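PDB 3A72: Exo-arabinanase from Penicillium chrysogenum, which hydrolyses alpha-1,5-linked L-arabinan, probably working from the chain ends, and binds arabinobiose in its glycan pocket. Local coordinates for residues A[44-49]-A[107-112]; A[70-73]-A[78-81]. One frame throughout, in Å; residues are numbered along the deposited sequence.

In the fold
The chain forms a six-bladed beta-propeller, and these two contacts join neighbouring blades. From the N terminus, the loop 44-49 comes first, between strands 36-42 and 52-57. Strand 65-70 then ends that blade, and segment 70-73 leads out of it. Contact 2 closes the short loop back to 78-81, the crossing into the next blade, whose strands begin at 82-87. Only with 107-112, between strands 100-106 and 114-121, does contact 1 close its wider loop, so contact 2 is nested within it. Their centres lie 9 Å apart, and Arg80 of contact 2 reaches both segments of contact 1. Tyr81, at the end of segment 78-81, is part of the glycan pocket.

Contact 1. Residues A[44-49]-A[107-112]; sequences SPEPPA and IPTDLS
Glu46 and Thr109 meet through a single polar bond, a compact example of two blade loops joined by one pair of side chains. The hydroxyl OG1 of Thr109 donates to OE1 of Glu46 at 2.7 Å, reaching the carboxylate from 52° out of its plane. Beyond CG the glutamate runs extended, with chi2 at 180°, and this reach spans backbones whose closest CA atoms, those of Glu46 and Thr109, are still 8.1 Å apart. The tight part lies at this carboxylate. While OE1 takes the hydroxyl, OE2 is gripped by Val50 N and by a salt bridge to Arg80 NH2, which should fix the rotation of the group and steady its negative charge.

The outer side is looser. Cis peptide bonds precede both Pro47 and Pro48, whose exposed rings make no contact with 107-112. Asp110, also exposed, looks back into its own loop, where OD1 accepts from Ser112 N at 3.0 Å in an Asx turn and from Ser112 OG over the same face. Both loops connect the second and third strands of their blades, 36-42 to 52-57 and 100-106 to 114-121, and strand 79-80 lies beside them, with Arg80 touching Thr109 and Leu111.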
ATOM      1  N   SER A  44       9.184  17.036   5.011  1.00  6.67           N
ATOM      2  CA  SER A  44      10.216  17.902   5.571  1.00  6.70           C
ATOM      3  C   SER A  44      10.338  19.145   4.684  1.00  7.16           C
ATOM      4  O   SER A  44      10.163  19.115   3.483  1.00  7.77           O
ATOM      5  CB  SER A  44      11.499  17.149   5.732  1.00  7.30           C
ATOM      6  OG  SER A  44      11.972  16.610   4.495  1.00  7.12           O
ATOM      7  N   PRO A  45      10.733  20.286   5.303  1.00  8.39           N
ATOM      8  CA  PRO A  45      10.994  21.470   4.485  1.00  8.49           C
ATOM      9  C   PRO A  45      12.192  21.288   3.591  1.00  8.07           C
ATOM     10  O   PRO A  45      13.195  20.657   3.963  1.00  8.98           O
ATOM     11  CB  PRO A  45      11.316  22.547   5.559  1.00 11.89           C
ATOM     12  CG  PRO A  45      11.135  21.977   6.858  1.00 13.90           C
ATOM     13  CD  PRO A  45      10.950  20.506   6.743  1.00 10.14           C
ATOM     14  N   GLU A  46      12.098  21.796   2.346  1.00  7.77           N
ATOM     15  CA  GLU A  46      13.095  21.629   1.321  1.00  8.33           C
ATOM     16  C   GLU A  46      13.702  22.961   0.963  1.00  9.86           C
ATOM     17  O   GLU A  46      13.001  23.996   1.029  1.00 11.25           O
ATOM     18  CB  GLU A  46      12.432  21.041   0.059  1.00  8.75           C
ATOM     19  CG  GLU A  46      11.777  19.676   0.269  1.00  7.26           C
ATOM     20  CD  GLU A  46      11.155  19.179  -1.000  1.00  6.50           C
ATOM     21  OE1 GLU A  46      10.119  19.768  -1.403  1.00  6.42           O
ATOM     22  OE2 GLU A  46      11.685  18.226  -1.633  1.00  6.86           O
ATOM     23  N   PRO A  47      14.949  23.005   0.522  1.00 12.66           N
ATOM     24  CA  PRO A  47      15.899  21.880   0.411  1.00 12.28           C
ATOM     25  C   PRO A  47      16.390  21.442   1.775  1.00 11.97           C
ATOM     26  O   PRO A  47      16.263  22.154   2.814  1.00 14.22           O
ATOM     27  CB  PRO A  47      17.070  22.500  -0.396  1.00 15.94           C
ATOM     28  CG  PRO A  47      17.016  23.929  -0.027  1.00 18.27           C
ATOM     29  CD  PRO A  47      15.539  24.310   0.098  1.00 18.30           C
ATOM     30  N   PRO A  48      17.020  20.295   1.875  1.00 11.84           N
ATOM     31  CA  PRO A  48      17.236  19.370   0.772  1.00 11.31           C
ATOM     32  C   PRO A  48      16.013  18.588   0.403  1.00  8.83           C
ATOM     33  O   PRO A  48      14.957  18.688   1.048  1.00  9.05           O
ATOM     34  CB  PRO A  48      18.280  18.379   1.353  1.00 15.77           C
ATOM     35  CG  PRO A  48      18.039  18.418   2.807  1.00 19.61           C
ATOM     36  CD  PRO A  48      17.616  19.816   3.137  1.00 16.10           C
ATOM     37  N   ALA A  49      16.089  17.817  -0.639  1.00  8.05           N
ATOM     38  CA  ALA A  49      14.920  17.116  -1.187  1.00  7.51           C
ATOM     39  C   ALA A  49      14.378  16.069  -0.187  1.00  6.76           C
ATOM     40  O   ALA A  49      15.135  15.421   0.544  1.00  7.76           O
ATOM     41  CB  ALA A  49      15.280  16.420  -2.489  1.00  8.49           C
ATOM     42  N   ILE A 107       9.219  13.116  -7.255  1.00  4.80           N
ATOM     43  CA  ILE A 107       8.315  14.196  -7.666  1.00  4.71           C
ATOM     44  C   ILE A 107       9.020  15.495  -7.285  1.00  4.94           C
ATOM     45  O   ILE A 107       9.383  15.656  -6.108  1.00  5.37           O
ATOM     46  CB  ILE A 107       6.955  14.116  -6.950  1.00  4.66           C
ATOM     47  CG1 ILE A 107       6.237  12.800  -7.258  1.00  4.82           C
ATOM     48  CG2 ILE A 107       6.073  15.333  -7.277  1.00  4.92           C
ATOM     49  CD1 ILE A 107       5.038  12.578  -6.391  1.00  5.25           C
ATOM     50  N   PRO A 108       9.188  16.458  -8.187  1.00  5.00           N
ATOM     51  CA  PRO A 108       9.757  17.752  -7.783  1.00  5.32           C
ATOM     52  C   PRO A 108       8.798  18.490  -6.861  1.00  4.92           C
ATOM     53  O   PRO A 108       7.601  18.234  -6.826  1.00  5.37           O
ATOM     54  CB  PRO A 108       9.880  18.508  -9.114  1.00  6.47           C
ATOM     55  CG  PRO A 108       9.808  17.501 -10.196  1.00  7.88           C
ATOM     56  CD  PRO A 108       8.865  16.468  -9.620  1.00  5.99           C
ATOM     57  N   THR A 109       9.335  19.490  -6.134  1.00  5.30           N
ATOM     58  CA  THR A 109       8.533  20.289  -5.229  1.00  5.31           C
ATOM     59  C   THR A 109       7.323  20.903  -5.922  1.00  5.23           C
ATOM     60  O   THR A 109       6.245  21.036  -5.333  1.00  5.90           O
ATOM     61  CB  THR A 109       9.396  21.385  -4.588  1.00  5.83           C
ATOM     62  OG1 THR A 109      10.513  20.805  -3.916  1.00  6.10           O
ATOM     63  CG2 THR A 109       8.560  22.247  -3.645  1.00  7.01           C
ATOM     64  N   ASP A 110       7.502  21.293  -7.196  1.00  4.87           N
ATOM     65  CA  ASP A 110       6.417  21.912  -7.965  1.00  5.46           C
ATOM     66  C   ASP A 110       5.343  20.925  -8.430  1.00  5.11           C
ATOM     67  O   ASP A 110       4.399  21.378  -9.098  1.00  6.18           O
ATOM     68  CB  ASP A 110       6.987  22.734  -9.127  1.00  5.66           C
ATOM     69  CG  ASP A 110       7.642  21.907 -10.223  1.00  6.03           C
ATOM     70  OD1 ASP A 110       7.561  20.669 -10.209  1.00  6.17           O
ATOM     71  OD2 ASP A 110       8.286  22.543 -11.104  1.00  8.37           O
ATOM     72  N   LEU A 111       5.452  19.644  -8.096  1.00  5.01           N
ATOM     73  CA  LEU A 111       4.436  18.640  -8.412  1.00  5.05           C
ATOM     74  C   LEU A 111       4.298  18.436  -9.914  1.00  5.02           C
ATOM     75  O   LEU A 111       3.270  17.926 -10.390  1.00  5.63           O
ATOM     76  CB  LEU A 111       3.078  18.912  -7.761  1.00  5.31           C
ATOM     77  CG  LEU A 111       3.117  19.088  -6.253  1.00  5.63           C
ATOM     78  CD1 LEU A 111       1.683  19.270  -5.731  1.00  7.37           C
ATOM     79  CD2 LEU A 111       3.798  17.954  -5.509  1.00  6.35           C
ATOM     80  N   SER A 112       5.322  18.760 -10.704  1.00  5.19           N
ATOM     81  CA  SER A 112       5.157  18.769 -12.149  1.00  5.30           C
ATOM     82  C   SER A 112       5.229  17.404 -12.805  1.00  4.72           C
ATOM     83  O   SER A 112       4.825  17.292 -13.973  1.00  5.64           O
ATOM     84  CB  SER A 112       6.217  19.681 -12.782  1.00  6.54           C
ATOM     85  OG  SER A 112       7.539  19.257 -12.455  1.00  7.16           O
TER

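Contact 2. Residues A[70-73]-A[78-81]; sequences VHDT and GLRY. With AHR (alpha-L-arabinofuranose), chain B.
Gly78 opens the return segment by donating its backbone N-H to OD2 of Asp72 at 2.8 Å, with an angle of 155° at the hydrogen. The carboxylate accepts through the anti lone pair of OD2. The aspartate arrives there because its CG stands anti to its own backbone N (chi1 -171°), at the centre of an inverse gamma turn. At the backbone angles of Gly78 a side-chain carbon would press on the carbonyl oxygen of the preceding residue, as suits a glycine, and Arg80 NH2 lies on the side where a side chain would have projected.

Leu79 follows with its side chain directed at the other segment, and its two methyls divide the work. CD1 lies 3.7 Å from CG1 of Val70 and also rests against the carbonyl oxygen of that valine. CD2 lies over the aliphatic root of the aspartate, 3.7 Å from Asp72 CB. Phe52 and Val117, on strands of the two adjoining blades, extend this apolar patch.

Arg80 takes no part in this patch; its side chain runs to contact 1, where NE hydrogen-bonds to Ile107 O. With Tyr81 it forms a classic beta bulge facing Ser105, at the corner where the chain enters the next sheet. Tyr81 belongs to the glycan pocket: C5 of the bound arabinofuranose sits 3.7 Å above the ring, over its centre, an arrangement consistent with CH-pi contact. Glu41 and Gln82 add hydrogen bonds to this sugar.

The buried carboxylate of Asp72 is well supplied with donors, since OD2 also meets Ser106 OG and OD1 meets Asn75 N. Such donors would probably stabilise its ionised form. This polar hold on the turn lies beside the leucine's apolar contact at the crossing between blades.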
ATOM      1  N   VAL A  70      15.930   6.728   2.483  1.00  6.71           N
ATOM      2  CA  VAL A  70      16.061   6.508   1.036  1.00  6.80           C
ATOM      3  C   VAL A  70      15.936   7.876   0.379  1.00  6.12           C
ATOM      4  O   VAL A  70      14.874   8.515   0.422  1.00  6.33           O
ATOM      5  CB  VAL A  70      15.054   5.510   0.502  1.00  6.86           C
ATOM      6  CG1 VAL A  70      15.463   5.118  -0.932  1.00  8.24           C
ATOM      7  CG2 VAL A  70      14.979   4.245   1.400  1.00  8.43           C
ATOM      8  N   HIS A  71      17.053   8.334  -0.217  1.00  7.22           N
ATOM      9  CA  HIS A  71      17.108   9.624  -0.875  1.00  7.62           C
ATOM     10  C   HIS A  71      16.982   9.455  -2.395  1.00  7.41           C
ATOM     11  O   HIS A  71      17.291   8.412  -2.974  1.00  7.66           O
ATOM     12  CB  HIS A  71      18.438  10.303  -0.581  1.00  8.55           C
ATOM     13  CG  HIS A  71      18.672  10.607   0.830  1.00  8.51           C
ATOM     14  ND1 HIS A  71      18.268  11.739   1.465  1.00 10.92           N
ATOM     15  CD2 HIS A  71      19.314   9.872   1.759  1.00 10.26           C
ATOM     16  CE1 HIS A  71      18.660  11.667   2.767  1.00 11.48           C
ATOM     17  NE2 HIS A  71      19.291  10.573   2.954  1.00 12.99           N
ATOM     18  N   ASP A  72      16.526  10.568  -3.020  1.00  7.11           N
ATOM     19  CA  ASP A  72      16.336  10.586  -4.467  1.00  6.62           C
ATOM     20  C   ASP A  72      17.650  10.834  -5.170  1.00  7.12           C
ATOM     21  O   ASP A  72      17.966  11.935  -5.643  1.00  8.25           O
ATOM     22  CB  ASP A  72      15.321  11.646  -4.854  1.00  6.64           C
ATOM     23  CG  ASP A  72      14.931  11.550  -6.341  1.00  6.06           C
ATOM     24  OD1 ASP A  72      15.526  10.723  -7.074  1.00  6.93           O
ATOM     25  OD2 ASP A  72      14.027  12.335  -6.733  1.00  6.09           O
ATOM     26  N   THR A  73      18.479   9.783  -5.231  1.00  7.74           N
ATOM     27  CA  THR A  73      19.759   9.841  -5.884  1.00  9.37           C
ATOM     28  C   THR A  73      19.646   9.801  -7.409  1.00  9.04           C
ATOM     29  O   THR A  73      20.588  10.163  -8.100  1.00 11.80           O
ATOM     30  CB  THR A  73      20.669   8.677  -5.418  1.00  9.77           C
ATOM     31  OG1 THR A  73      20.023   7.463  -5.751  1.00 10.10           O
ATOM     32  CG2 THR A  73      20.939   8.781  -3.935  1.00 11.69           C
ATOM     33  N   GLY A  78      13.186  14.476  -5.051  1.00  6.02           N
ATOM     34  CA  GLY A  78      12.594  14.129  -3.754  1.00  6.17           C
ATOM     35  C   GLY A  78      11.752  12.869  -3.888  1.00  5.11           C
ATOM     36  O   GLY A  78      10.917  12.762  -4.788  1.00  5.69           O
ATOM     37  N   LEU A  79      12.010  11.923  -2.975  1.00  5.27           N
ATOM     38  CA  LEU A  79      11.135  10.717  -2.880  1.00  4.94           C
ATOM     39  C   LEU A  79       9.979  11.108  -2.005  1.00  4.70           C
ATOM     40  O   LEU A  79      10.099  11.193  -0.773  1.00  5.35           O
ATOM     41  CB  LEU A  79      11.910   9.520  -2.365  1.00  5.39           C
ATOM     42  CG  LEU A  79      13.083   9.065  -3.217  1.00  5.85           C
ATOM     43  CD1 LEU A  79      13.617   7.718  -2.736  1.00  6.97           C
ATOM     44  CD2 LEU A  79      12.735   9.032  -4.729  1.00  7.17           C
ATOM     45  N   ARG A  80       8.881  11.471  -2.649  1.00  4.50           N
ATOM     46  CA  ARG A  80       7.851  12.307  -2.068  1.00  4.44           C
ATOM     47  C   ARG A  80       6.565  11.622  -1.696  1.00  4.54           C
ATOM     48  O   ARG A  80       6.011  11.858  -0.615  1.00  5.27           O
ATOM     49  CB  ARG A  80       7.559  13.487  -3.032  1.00  5.17           C
ATOM     50  CG  ARG A  80       6.684  14.579  -2.420  1.00  5.12           C
ATOM     51  CD  ARG A  80       6.506  15.791  -3.387  1.00  5.10           C
ATOM     52  NE  ARG A  80       7.810  16.279  -3.842  1.00  5.57           N
ATOM     53  CZ  ARG A  80       8.623  17.060  -3.186  1.00  5.44           C
ATOM     54  NH1 ARG A  80       8.231  17.636  -2.034  1.00  6.17           N
ATOM     55  NH2 ARG A  80       9.825  17.320  -3.671  1.00  5.80           N
ATOM     56  N   TYR A  81       6.035  10.807  -2.622  1.00  4.65           N
ATOM     57  CA  TYR A  81       4.729  10.188  -2.465  1.00  4.18           C
ATOM     58  C   TYR A  81       4.825   8.638  -2.550  1.00  4.28           C
ATOM     59  O   TYR A  81       5.598   8.085  -3.334  1.00  4.67           O
ATOM     60  CB  TYR A  81       3.742  10.610  -3.522  1.00  4.45           C
ATOM     61  CG  TYR A  81       3.142  12.001  -3.410  1.00  4.66           C
ATOM     62  CD1 TYR A  81       3.313  12.826  -2.290  1.00  5.05           C
ATOM     63  CD2 TYR A  81       2.361  12.490  -4.472  1.00  4.77           C
ATOM     64  CE1 TYR A  81       2.728  14.100  -2.245  1.00  4.95           C
ATOM     65  CE2 TYR A  81       1.796  13.725  -4.433  1.00  4.83           C
ATOM     66  CZ  TYR A  81       1.987  14.537  -3.306  1.00  5.06           C
ATOM     67  OH  TYR A  81       1.397  15.800  -3.224  1.00  5.98           O
TER
HETATM   68  O5  AHR B   2      -0.164  10.153  -1.489  1.00  4.82           O
HETATM   69  C5  AHR B   2      -0.249  11.608  -1.534  1.00  4.71           C
HETATM   70  C4  AHR B   2      -1.603  11.992  -2.092  1.00  4.80           C
HETATM   71  O4  AHR B   2      -1.668  11.533  -3.485  1.00  5.02           O
HETATM   72  C3  AHR B   2      -1.746  13.500  -2.247  1.00  4.85           C
HETATM   73  O3  AHR B   2      -2.197  14.122  -1.028  1.00  5.80           O
HETATM   74  C2  AHR B   2      -2.862  13.571  -3.310  1.00  4.90           C
HETATM   75  O2  AHR B   2      -2.833  14.805  -4.062  1.00  6.30           O
HETATM   76  C1  AHR B   2      -2.548  12.377  -4.223  1.00  4.50           C